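Local structure of putative nucleoprotein (Infectious salmon anemia virus, 4EWC) at residues 176-181 / 392-397; 260-265 / 306-311; 264-269 / 298-303; 269-274 / 446-451; 292-297 / 312-317. The protein encapsidates the negative-strand viral RNA, protecting it from nucleases and forming the ribonucleoprotein that serves as template for transcription and replication. All coordinates share one frame; numbering follows the deposited sequence.

In the fold
Helix 253-269 and the turn that follows it connect the five contacts. Interactions 2 and 3 share this helix and have centres about 7 Å apart; Lys266 NZ of interaction 3 reaches Cys311 O of interaction 2 at 2.8 Å and forms a salt bridge with Glu296 OE1 of interaction 5 at 2.7 Å. Interaction 4 takes over where the helix ends: Ser448 OG lies 2.6 Å from Ser267 O, and Gln273 OE1 lies 2.7 Å from Gly297 N of interaction 5. Interaction 1 packs on the same helix, Ile394 CG1 lying 3.7 Å from Val268 CG2. Interactions 1 and 5 are furthest apart, about 24 Å between centres, in this largely helical fold.

Interaction 1 of 5, residues 176-181 / 392-397; sequences NGQAIM and PPISSL. Unlike the reference sequence in segment 176-181: Met181 (reference Ile).
Ile394, in the first turn of helix 394-402, packs against Gly177 in a close helix-to-helix contact with helix 174-188. The CA atoms of Gly177 and Ser395 are 4.6 Å apart, an approach made possible by the bare glycine surface. CG2 of Ile394 lies against the Gly177 backbone, 3.5 Å from Gly177 CA. Beside it, Gly177 N gives a weak, strongly bent hydrogen bond to Ser395 OG, with N to OG 3.2 Å and an N-H...O angle of 124°. The CG2 branch stands anti to the backbone N of Ile394, while CG1 (chi1 -64°) leads the other way, to the selenomethionine Met181. The two side chains cross at about a right angle, with Ile394 CD1 3.7 Å from Met181 CG. The Met181 chain bends at both chi2 and chi3 beyond that point, and its end packs on Met261 and Met265 of helix 253-269.

Around this apolar centre, Phe155 of helix 142-162 and Val268 of helix 253-269 also touch Ile394, so the contact is buried where several helices converge. Pro393 takes the N-cap position just before the helix. The Ser395 side chain is positioned from outside the contact, its OG hydrogen-bonded to Met171 O, ahead of helix 174-188.

Interaction 2 of 5, residues 260-265 / 306-311; sequences CMALIM and RHMRNC
Met308 O, on the residue that packs over Ala262 and Leu263, accepts a hydrogen bond from Cys311 N at 2.8 Å. This bond closes the turn after helix 302-305 and brings the side chains of Met308 and Cys311 to the same helix, 253-269. The carbonyl of Cys311 is in turn hydrogen-bonded to Lys266 NZ, further along that helix, which ties the end of the turn to it.

The side chains meet without any polar bond. Close to the backbone, Met308 CB lies 3.8 Å from Ala262 CB, the methyl group that faces the turn. The selenomethionine chain then bends at chi2 (-74°) and again at chi3 (-80°), and this double bend carries its terminal methyl over to the branched end of Leu263. Met308 CE touches CG and both methyls of that leucine, coming nearest to Leu263 CD2 at 3.5 Å. The same Leu263 CD2 also meets Cys311 SG at 3.6 Å, so one leucine methyl is in touch with the selenomethionine and the cysteine together. Ala262 CB lies alongside at 4.5 Å from Cys311 SG.

Thr387 packs on the side chains of Met308 and Cys311 and is joined to Asn310 through the backbone. On other faces of helix 253-269, Cys260 and Ile264 touch helix 142-162, while Met261 and Met265 meet Met181. Carbon groups and the cysteine sulfur make the side-chain contacts, so the packing rests on dispersion and burial of apolar surface; no hydrogen bond joins the two segments, and the polar bonds named here lie in the turn and at Lys266.

Interaction 3 of 5, residues 264-269 / 298-303; sequences IMKSVL and ANIPSK
Leu269 points its CD1 branch into the bend formed by Asn299, Ile300 and Pro301. That methyl lies 3.4 Å from Asn299 O, a van der Waals approach to a backbone carbonyl, and 4.0 Å from Pro301 CD. The Asn299 side chain crosses that of Leu269 at a slant: with its CG set between its backbone N and carbonyl carbon (chi1 59°), the amide swings toward the helix and ND2 comes to 3.9 Å from Leu269 CB.

These residues belong to the non-helical link that leads into helix 302-305, with Pro301 at the N-cap position of that helix. Asn114 of helix 96-114 holds the link from another side, its amide nitrogen bonding the carbonyls of Ala298 and Ile300.

One turn earlier on helix 253-269, the long branch of Ile300 lies across the base of Lys266, the two side chains inclined to each other, with Ile300 CD1 3.6 Å from Lys266 CB. Lys266 continues past it with CG opposite its own backbone N (chi1 -176°) and straight to CE, where the last bond turns NZ into a salt bridge with Glu296. Met265 CB packs more loosely, 4.3 Å from Pro301 CD.

Interaction 4 of 5, residues 269-274 / 446-451; sequences LSADQL and AVSMVA
A Schellman motif closes helix 438-449, and Ser270 and Ala271, in the turn after helix 253-269, pack against it. Ala451, with positive phi (53°), is its C-prime residue; Thr452 N bonds Val447 O, and Ala451 N bonds Ser448 O at 2.9 Å, the latter weakly. Ser270 sits beside this reversal, its OG 3.4 Å from Ser448 CA and its CB 3.8 Å from Ala451 C. With chi1 at 61°, the Ser270 hydroxyl lies between its own backbone N and carbonyl carbon and bonds to Ser267 O in the last turn of helix 253-269. Ser448 OG bonds to the same carbonyl, so two hydroxyls, one from each segment, grip a single acceptor; Ser448 OG and Ser270 OG are themselves 3.6 Å apart.

The apolar side is carried by Val447, which rests on the backbone of Ser270, with Val447 CG1 3.2 Å from Ser270 O. Val447 CG2 faces Leu274 CD2 at 4.5 Å, and Leu588 touches both residues. Val450, on the same turn, packs on Ser521 of the second subunit. Paired 6→1 and 5→2 backbone bonds, closed by a residue of left-handed conformation, are the signature of the Schellman C-cap that ends this helix.

Interaction 5 of 5, residues 292-297 / 312-317; sequences TTLAEG and GGVALD
Leu294 meets the beginning of helix 315-326 with its first side-chain carbon. Its CB lies 3.9 Å from Ala315 CB and 4.1 Å from Val314 CG1. Beyond CG, which stands beside the backbone N, the chain moves away from Ala315, while its methyls stay loosely beside Val314, with Leu294 CD1 4.3 Å from Val314 CG1. The branched end also packs on Phe379 and Leu380 of helix 369-381. Phe379 also touches Val314, so the same helix covers both sides of the contact.

The backbone of Leu294 supplies the polar link. Leu294 O accepts a hydrogen bond from Ala315 N at 2.9 Å. It is fairly straight at the hydrogen (157°), although the donor stands 34° off the carbonyl plane. Next in sequence, Ala295 CB rests 4.1 Å from Ala315 CB, and Met282 of helix 279-284 packs on both alanines.

The touching parts, 294-297 and 312-315, run in roughly opposite directions (148° between them) and come together at glycines, with Gly297 and Gly312 4.9 Å apart at their CA atoms. Gly313, which like Gly297 has positive phi, lies beside Glu296, whose CG is 4.2 Å from Gly313 CA. The glutamate then extends to its carboxylate, where OE1 forms a salt bridge with Lys266. At the far end, Thr293 OG1 is hydrogen-bonded to Asn517 OD1 of the second subunit.

Glu296 is buried, so the lysine probably helps keep its carboxylate ionised, while the two segments themselves are joined by one backbone bond and by apolar packing of Leu294 and the alanines, with glycines where the backbones come close.

Interaction 1 of 5, residues 176-181 / 392-397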
# COMPACT_ATOMS: atom_id res chain seq x y z
N ASN A 176 11.05 25.45 13.17
CA ASN A 176 11.86 26.66 13.11
C ASN A 176 12.74 26.76 11.83
O ASN A 176 12.87 27.85 11.24
CB ASN A 176 12.66 26.84 14.40
CG ASN A 176 11.76 27.08 15.63
OD1 ASN A 176 10.73 27.75 15.56
ND2 ASN A 176 12.15 26.52 16.77
N GLY A 177 13.32 25.64 11.40
CA GLY A 177 13.96 25.60 10.10
C GLY A 177 13.04 26.05 8.97
O GLY A 177 13.41 26.89 8.15
N GLN A 178 11.83 25.49 8.92
CA GLN A 178 10.80 25.94 7.98
C GLN A 178 10.57 27.44 8.06
O GLN A 178 10.49 28.12 7.04
CB GLN A 178 9.47 25.26 8.30
CG GLN A 178 9.49 23.77 8.18
CD GLN A 178 9.87 23.33 6.80
OE1 GLN A 178 9.10 23.49 5.86
NE2 GLN A 178 11.08 22.76 6.66
N ALA A 179 10.45 27.93 9.29
CA ALA A 179 10.19 29.34 9.53
C ALA A 179 11.33 30.22 9.00
O ALA A 179 11.09 31.28 8.44
CB ALA A 179 9.96 29.57 11.01
N ILE A 180 12.57 29.75 9.17
CA ILE A 180 13.75 30.48 8.73
C ILE A 180 13.80 30.64 7.20
O ILE A 180 14.01 31.74 6.68
CB ILE A 180 15.04 29.83 9.32
CG1 ILE A 180 15.14 30.20 10.82
CG2 ILE A 180 16.29 30.26 8.58
CD1 ILE A 180 16.10 29.33 11.62
N MSE A 181 13.56 29.56 6.46
CA MSE A 181 13.51 29.65 5.01
C MSE A 181 12.37 30.56 4.50
O MSE A 181 12.52 31.25 3.50
CB MSE A 181 13.37 28.27 4.35
CG MSE A 181 14.57 27.39 4.42
SE MSE A 181 16.24 28.25 3.80
CE MSE A 181 15.75 28.97 2.07
N PRO A 392 17.71 17.06 3.14
CA PRO A 392 17.20 16.76 4.49
C PRO A 392 16.41 17.94 5.02
O PRO A 392 16.46 19.01 4.42
CB PRO A 392 18.49 16.60 5.30
CG PRO A 392 19.49 17.48 4.59
CD PRO A 392 19.17 17.27 3.15
N PRO A 393 15.68 17.76 6.12
CA PRO A 393 15.04 18.89 6.79
C PRO A 393 16.01 20.05 7.05
O PRO A 393 17.19 19.84 7.38
CB PRO A 393 14.61 18.29 8.13
CG PRO A 393 14.31 16.87 7.79
CD PRO A 393 15.25 16.47 6.66
N ILE A 394 15.47 21.26 6.92
CA ILE A 394 16.22 22.49 7.06
C ILE A 394 17.05 22.53 8.33
O ILE A 394 18.27 22.69 8.29
CB ILE A 394 15.27 23.72 6.98
CG1 ILE A 394 14.64 23.78 5.59
CG2 ILE A 394 16.01 25.01 7.28
CD1 ILE A 394 15.67 23.84 4.47
N SER A 395 16.38 22.36 9.47
CA SER A 395 17.05 22.33 10.78
C SER A 395 18.17 21.32 10.82
O SER A 395 19.29 21.65 11.25
CB SER A 395 16.05 22.06 11.90
OG SER A 395 15.31 23.23 12.19
N SER A 396 17.88 20.11 10.37
CA SER A 396 18.89 19.05 10.29
C SER A 396 20.10 19.57 9.53
O SER A 396 21.23 19.40 9.96
CB SER A 396 18.32 17.82 9.60
OG SER A 396 17.33 17.19 10.42
N LEU A 397 19.83 20.22 8.41
CA LEU A 397 20.87 20.74 7.53
C LEU A 397 21.72 21.81 8.25
O LEU A 397 22.95 21.77 8.21
CB LEU A 397 20.23 21.27 6.26
CG LEU A 397 21.00 21.50 4.95
CD1 LEU A 397 22.06 20.44 4.72
CD2 LEU A 397 20.03 21.52 3.77

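Interaction 2 of 5, residues 260-265 / 306-311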
# COMPACT_ATOMS: atom_id res chain seq x y z
N CYS A 260 18.72 28.03 -7.02
CA CYS A 260 18.85 27.35 -5.74
C CYS A 260 17.66 27.58 -4.80
O CYS A 260 17.15 26.66 -4.15
CB CYS A 260 20.15 27.80 -5.04
SG CYS A 260 21.69 27.34 -5.92
N MSE A 261 17.22 28.83 -4.74
CA MSE A 261 16.06 29.15 -3.91
C MSE A 261 14.79 28.46 -4.45
O MSE A 261 13.97 27.98 -3.69
CB MSE A 261 15.91 30.66 -3.76
CG MSE A 261 16.97 31.28 -2.86
SE MSE A 261 16.66 30.71 -0.98
CE MSE A 261 14.98 31.60 -0.71
N ALA A 262 14.66 28.35 -5.76
CA ALA A 262 13.58 27.58 -6.34
C ALA A 262 13.63 26.11 -5.93
O ALA A 262 12.60 25.50 -5.63
CB ALA A 262 13.56 27.72 -7.87
N LEU A 263 14.83 25.53 -5.90
CA LEU A 263 14.98 24.11 -5.58
C LEU A 263 14.67 23.85 -4.12
O LEU A 263 14.00 22.87 -3.77
CB LEU A 263 16.38 23.62 -5.94
CG LEU A 263 16.66 23.59 -7.44
CD1 LEU A 263 18.13 23.29 -7.74
CD2 LEU A 263 15.76 22.55 -8.09
N ILE A 264 15.17 24.76 -3.28
CA ILE A 264 14.95 24.69 -1.83
C ILE A 264 13.52 25.07 -1.42
O ILE A 264 12.89 24.42 -0.58
CB ILE A 264 16.00 25.57 -1.10
CG1 ILE A 264 17.40 25.13 -1.52
CG2 ILE A 264 15.86 25.48 0.41
CD1 ILE A 264 18.53 25.97 -0.92
N MSE A 265 12.98 26.12 -2.03
CA MSE A 265 11.58 26.46 -1.75
C MSE A 265 10.61 25.35 -2.18
O MSE A 265 9.65 25.10 -1.47
CB MSE A 265 11.19 27.87 -2.23
CG MSE A 265 11.96 29.02 -1.53
SE MSE A 265 11.89 29.03 0.45
CE MSE A 265 12.97 27.51 0.97
N ARG A 306 10.83 31.52 -12.13
CA ARG A 306 11.09 32.08 -13.46
C ARG A 306 12.33 31.45 -14.06
O ARG A 306 12.41 31.21 -15.26
CB ARG A 306 11.28 33.61 -13.36
N HIS A 307 13.29 31.17 -13.17
CA HIS A 307 14.56 30.56 -13.54
C HIS A 307 14.49 29.04 -13.61
O HIS A 307 15.33 28.41 -14.23
CB HIS A 307 15.62 30.96 -12.51
CG HIS A 307 15.87 32.43 -12.43
ND1 HIS A 307 16.87 33.07 -13.15
CD2 HIS A 307 15.26 33.41 -11.71
CE1 HIS A 307 16.86 34.34 -12.88
NE2 HIS A 307 15.89 34.60 -12.01
N MSE A 308 13.50 28.44 -12.94
CA MSE A 308 13.43 26.99 -12.84
C MSE A 308 12.01 26.50 -13.03
O MSE A 308 11.44 25.79 -12.17
CB MSE A 308 13.99 26.54 -11.49
CG MSE A 308 15.46 26.82 -11.34
SE MSE A 308 16.51 25.57 -12.42
CE MSE A 308 16.42 24.04 -11.21
N ARG A 309 11.45 26.87 -14.18
CA ARG A 309 10.08 26.57 -14.54
C ARG A 309 9.63 25.16 -14.16
O ARG A 309 8.58 25.01 -13.55
CB ARG A 309 9.85 26.83 -16.03
CG ARG A 309 9.66 28.30 -16.38
CD ARG A 309 8.35 28.80 -15.81
NE ARG A 309 8.43 30.18 -15.31
CZ ARG A 309 7.53 30.74 -14.51
NH1 ARG A 309 6.46 30.05 -14.12
NH2 ARG A 309 7.69 32.00 -14.11
N ASN A 310 10.42 24.15 -14.47
CA ASN A 310 10.03 22.76 -14.21
C ASN A 310 9.97 22.34 -12.73
O ASN A 310 9.67 21.19 -12.44
CB ASN A 310 10.91 21.77 -14.99
CG ASN A 310 10.94 22.03 -16.50
OD1 ASN A 310 10.00 22.57 -17.07
ND2 ASN A 310 12.03 21.63 -17.15
N CYS A 311 10.28 23.24 -11.80
CA CYS A 311 10.02 22.97 -10.37
C CYS A 311 8.52 23.17 -10.08
O CYS A 311 8.02 22.79 -9.01
CB CYS A 311 10.82 23.91 -9.49
SG CYS A 311 12.60 23.63 -9.47

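Interaction 3 of 5, residues 264-269 / 298-303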
# COMPACT_ATOMS: atom_id res chain seq x y z
N ILE A 264 15.17 24.76 -3.28
CA ILE A 264 14.95 24.69 -1.83
C ILE A 264 13.52 25.07 -1.42
O ILE A 264 12.89 24.42 -0.58
CB ILE A 264 16.00 25.57 -1.10
CG1 ILE A 264 17.40 25.13 -1.52
CG2 ILE A 264 15.86 25.48 0.41
CD1 ILE A 264 18.53 25.97 -0.92
N MSE A 265 12.98 26.12 -2.03
CA MSE A 265 11.58 26.46 -1.75
C MSE A 265 10.61 25.35 -2.18
O MSE A 265 9.65 25.10 -1.47
CB MSE A 265 11.19 27.87 -2.23
CG MSE A 265 11.96 29.02 -1.53
SE MSE A 265 11.89 29.03 0.45
CE MSE A 265 12.97 27.51 0.97
N LYS A 266 10.90 24.68 -3.30
CA LYS A 266 10.11 23.51 -3.69
C LYS A 266 10.02 22.47 -2.57
O LYS A 266 8.96 21.90 -2.32
CB LYS A 266 10.60 22.85 -4.98
CG LYS A 266 9.72 21.69 -5.45
CD LYS A 266 10.18 21.07 -6.78
CE LYS A 266 9.26 19.92 -7.25
NZ LYS A 266 7.90 20.38 -7.61
N SER A 267 11.12 22.25 -1.87
CA SER A 267 11.13 21.26 -0.80
C SER A 267 10.35 21.76 0.42
O SER A 267 9.48 21.06 0.94
CB SER A 267 12.54 20.89 -0.45
OG SER A 267 13.16 20.18 -1.48
N VAL A 268 10.64 22.97 0.85
CA VAL A 268 10.09 23.51 2.10
C VAL A 268 8.58 23.68 2.00
O VAL A 268 7.83 23.37 2.95
CB VAL A 268 10.73 24.87 2.44
CG1 VAL A 268 9.82 25.72 3.30
CG2 VAL A 268 12.07 24.67 3.11
N LEU A 269 8.13 24.14 0.84
CA LEU A 269 6.73 24.47 0.63
C LEU A 269 5.88 23.26 0.30
O LEU A 269 4.66 23.34 0.34
CB LEU A 269 6.59 25.49 -0.49
CG LEU A 269 7.18 26.86 -0.20
CD1 LEU A 269 6.92 27.75 -1.39
CD2 LEU A 269 6.59 27.45 1.07
N ALA A 298 3.04 25.03 -7.11
CA ALA A 298 2.29 26.22 -7.55
C ALA A 298 2.54 27.52 -6.73
O ALA A 298 2.46 28.63 -7.28
CB ALA A 298 0.81 25.89 -7.59
N ASN A 299 2.87 27.39 -5.45
CA ASN A 299 3.13 28.55 -4.61
C ASN A 299 4.62 28.91 -4.41
O ASN A 299 4.96 29.65 -3.48
CB ASN A 299 2.51 28.34 -3.23
CG ASN A 299 3.05 27.10 -2.55
OD1 ASN A 299 3.41 26.12 -3.21
ND2 ASN A 299 3.11 27.13 -1.22
N ILE A 300 5.50 28.35 -5.24
CA ILE A 300 6.90 28.76 -5.18
C ILE A 300 6.98 30.19 -5.68
O ILE A 300 6.43 30.50 -6.73
CB ILE A 300 7.80 27.88 -6.05
CG1 ILE A 300 7.91 26.49 -5.45
CG2 ILE A 300 9.16 28.50 -6.19
CD1 ILE A 300 8.53 25.49 -6.39
N PRO A 301 7.65 31.07 -4.91
CA PRO A 301 7.79 32.49 -5.23
C PRO A 301 8.30 32.72 -6.65
O PRO A 301 9.36 32.21 -7.02
CB PRO A 301 8.81 32.98 -4.19
CG PRO A 301 8.64 32.06 -3.04
CD PRO A 301 8.28 30.72 -3.62
N SER A 302 7.54 33.50 -7.43
CA SER A 302 7.78 33.62 -8.87
C SER A 302 9.19 34.08 -9.27
O SER A 302 9.68 33.70 -10.34
CB SER A 302 6.73 34.52 -9.51
OG SER A 302 7.01 35.87 -9.25
N LYS A 303 9.83 34.89 -8.43
CA LYS A 303 11.19 35.35 -8.71
C LYS A 303 12.16 34.17 -8.84
O LYS A 303 13.17 34.26 -9.53
CB LYS A 303 11.68 36.32 -7.63

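Interaction 4 of 5, residues 269-274 / 446-451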
# COMPACT_ATOMS: atom_id res chain seq x y z
N LEU A 269 8.13 24.14 0.84
CA LEU A 269 6.73 24.47 0.63
C LEU A 269 5.88 23.26 0.30
O LEU A 269 4.66 23.34 0.34
CB LEU A 269 6.59 25.49 -0.49
CG LEU A 269 7.18 26.86 -0.20
CD1 LEU A 269 6.92 27.75 -1.39
CD2 LEU A 269 6.59 27.45 1.07
N SER A 270 6.49 22.13 -0.05
CA SER A 270 5.71 20.97 -0.47
C SER A 270 4.88 20.38 0.67
O SER A 270 3.89 19.68 0.43
CB SER A 270 6.58 19.91 -1.17
OG SER A 270 7.59 19.41 -0.31
N ALA A 271 5.24 20.69 1.91
CA ALA A 271 4.48 20.21 3.06
C ALA A 271 3.14 20.92 3.14
O ALA A 271 2.16 20.34 3.60
CB ALA A 271 5.26 20.40 4.34
N ASP A 272 3.08 22.17 2.68
CA ASP A 272 1.81 22.88 2.63
C ASP A 272 0.83 22.24 1.68
O ASP A 272 -0.37 22.23 1.92
CB ASP A 272 2.00 24.33 2.22
CG ASP A 272 3.03 25.04 3.09
OD1 ASP A 272 3.36 24.53 4.19
OD2 ASP A 272 3.50 26.12 2.66
N GLN A 273 1.34 21.70 0.57
CA GLN A 273 0.43 21.07 -0.38
C GLN A 273 -0.11 19.76 0.16
O GLN A 273 -1.05 19.21 -0.39
CB GLN A 273 1.11 20.88 -1.73
CG GLN A 273 0.85 22.02 -2.66
CD GLN A 273 1.49 21.80 -3.99
OE1 GLN A 273 2.71 21.93 -4.13
NE2 GLN A 273 0.68 21.44 -4.98
N LEU A 274 0.50 19.26 1.23
CA LEU A 274 -0.10 18.14 1.95
C LEU A 274 -1.43 18.62 2.56
O LEU A 274 -2.45 17.94 2.47
CB LEU A 274 0.83 17.63 3.04
CG LEU A 274 0.34 16.48 3.90
CD1 LEU A 274 -0.30 15.45 3.03
CD2 LEU A 274 1.51 15.88 4.65
N ALA A 446 8.86 13.54 5.05
CA ALA A 446 8.88 12.66 3.90
C ALA A 446 8.55 13.45 2.65
O ALA A 446 9.28 13.42 1.65
CB ALA A 446 7.89 11.53 4.07
N VAL A 447 7.43 14.16 2.71
CA VAL A 447 6.96 14.96 1.59
C VAL A 447 8.02 16.00 1.12
O VAL A 447 8.25 16.13 -0.06
CB VAL A 447 5.56 15.55 1.88
CG1 VAL A 447 5.30 16.83 1.08
CG2 VAL A 447 4.50 14.51 1.60
N SER A 448 8.68 16.69 2.03
CA SER A 448 9.73 17.61 1.62
C SER A 448 10.98 16.90 1.04
O SER A 448 11.60 17.38 0.06
CB SER A 448 10.10 18.56 2.74
OG SER A 448 9.03 19.49 2.95
N MSE A 449 11.32 15.76 1.61
CA MSE A 449 12.44 14.99 1.07
C MSE A 449 12.28 14.63 -0.41
O MSE A 449 13.23 14.68 -1.17
CB MSE A 449 12.76 13.77 1.92
CG MSE A 449 13.44 14.15 3.23
SE MSE A 449 13.96 12.55 4.22
CE MSE A 449 15.68 12.39 3.29
N VAL A 450 11.06 14.27 -0.80
CA VAL A 450 10.79 13.95 -2.19
C VAL A 450 10.21 15.16 -2.91
O VAL A 450 9.91 15.09 -4.11
CB VAL A 450 9.88 12.73 -2.32
CG1 VAL A 450 10.56 11.52 -1.67
CG2 VAL A 450 8.48 13.03 -1.71
N ALA A 451 10.10 16.26 -2.16
CA ALA A 451 9.67 17.55 -2.72
C ALA A 451 8.36 17.50 -3.50
O ALA A 451 8.23 18.15 -4.53
CB ALA A 451 10.77 18.14 -3.60

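Interaction 5 of 5, residues 292-297 / 312-317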
# COMPACT_ATOMS: atom_id res chain seq x y z
N THR A 292 -5.16 17.95 -9.97
CA THR A 292 -4.48 18.67 -8.89
C THR A 292 -3.05 18.19 -8.78
O THR A 292 -2.14 18.98 -8.53
CB THR A 292 -5.20 18.51 -7.55
OG1 THR A 292 -6.56 18.95 -7.69
CG2 THR A 292 -4.51 19.34 -6.45
N THR A 293 -2.83 16.90 -9.03
CA THR A 293 -1.49 16.33 -8.98
C THR A 293 -0.52 17.00 -9.96
O THR A 293 0.69 16.86 -9.83
CB THR A 293 -1.49 14.79 -9.17
OG1 THR A 293 -1.87 14.45 -10.51
CG2 THR A 293 -2.46 14.12 -8.17
N LEU A 294 -1.05 17.74 -10.92
CA LEU A 294 -0.23 18.49 -11.85
C LEU A 294 0.11 19.89 -11.37
O LEU A 294 0.70 20.68 -12.11
CB LEU A 294 -0.90 18.58 -13.22
CG LEU A 294 -1.32 17.23 -13.81
CD1 LEU A 294 -2.10 17.46 -15.10
CD2 LEU A 294 -0.12 16.31 -14.01
N ALA A 295 -0.25 20.20 -10.12
CA ALA A 295 -0.04 21.54 -9.60
C ALA A 295 1.04 21.63 -8.51
O ALA A 295 1.02 22.57 -7.71
CB ALA A 295 -1.34 22.11 -9.08
N GLU A 296 1.96 20.67 -8.47
CA GLU A 296 3.02 20.71 -7.47
C GLU A 296 3.78 22.04 -7.52
O GLU A 296 4.04 22.57 -8.59
CB GLU A 296 3.98 19.51 -7.59
CG GLU A 296 5.05 19.63 -8.66
CD GLU A 296 5.72 18.29 -8.96
OE1 GLU A 296 6.90 18.07 -8.54
OE2 GLU A 296 5.04 17.46 -9.60
N GLY A 297 4.09 22.61 -6.36
CA GLY A 297 4.93 23.79 -6.27
C GLY A 297 4.34 25.07 -6.81
O GLY A 297 5.04 26.07 -6.96
N GLY A 312 7.84 23.74 -11.07
CA GLY A 312 6.53 24.32 -10.88
C GLY A 312 5.30 23.51 -11.22
O GLY A 312 4.21 23.87 -10.79
N GLY A 313 5.40 22.44 -11.99
CA GLY A 313 4.20 21.64 -12.24
C GLY A 313 3.34 22.17 -13.38
O GLY A 313 2.91 23.32 -13.36
N VAL A 314 3.08 21.31 -14.36
CA VAL A 314 2.55 21.72 -15.65
C VAL A 314 1.19 22.46 -15.62
O VAL A 314 0.91 23.28 -16.51
CB VAL A 314 2.57 20.53 -16.67
CG1 VAL A 314 1.41 19.59 -16.47
CG2 VAL A 314 2.68 21.02 -18.10
N ALA A 315 0.39 22.22 -14.58
CA ALA A 315 -0.92 22.87 -14.44
C ALA A 315 -0.86 24.39 -14.52
O ALA A 315 -1.82 25.05 -14.94
CB ALA A 315 -1.62 22.44 -13.16
N LEU A 316 0.27 24.96 -14.12
CA LEU A 316 0.45 26.40 -14.16
C LEU A 316 0.41 26.92 -15.58
O LEU A 316 -0.22 27.94 -15.86
CB LEU A 316 1.77 26.79 -13.49
CG LEU A 316 1.90 26.52 -11.99
CD1 LEU A 316 3.25 27.00 -11.52
CD2 LEU A 316 0.78 27.21 -11.19
N ASP A 317 1.10 26.22 -16.49
CA ASP A 317 1.16 26.62 -17.89
C ASP A 317 -0.18 26.41 -18.59
O ASP A 317 -0.55 27.19 -19.43
CB ASP A 317 2.20 25.81 -18.66
CG ASP A 317 3.60 26.01 -18.15
OD1 ASP A 317 3.95 27.14 -17.73
OD2 ASP A 317 4.36 25.03 -18.17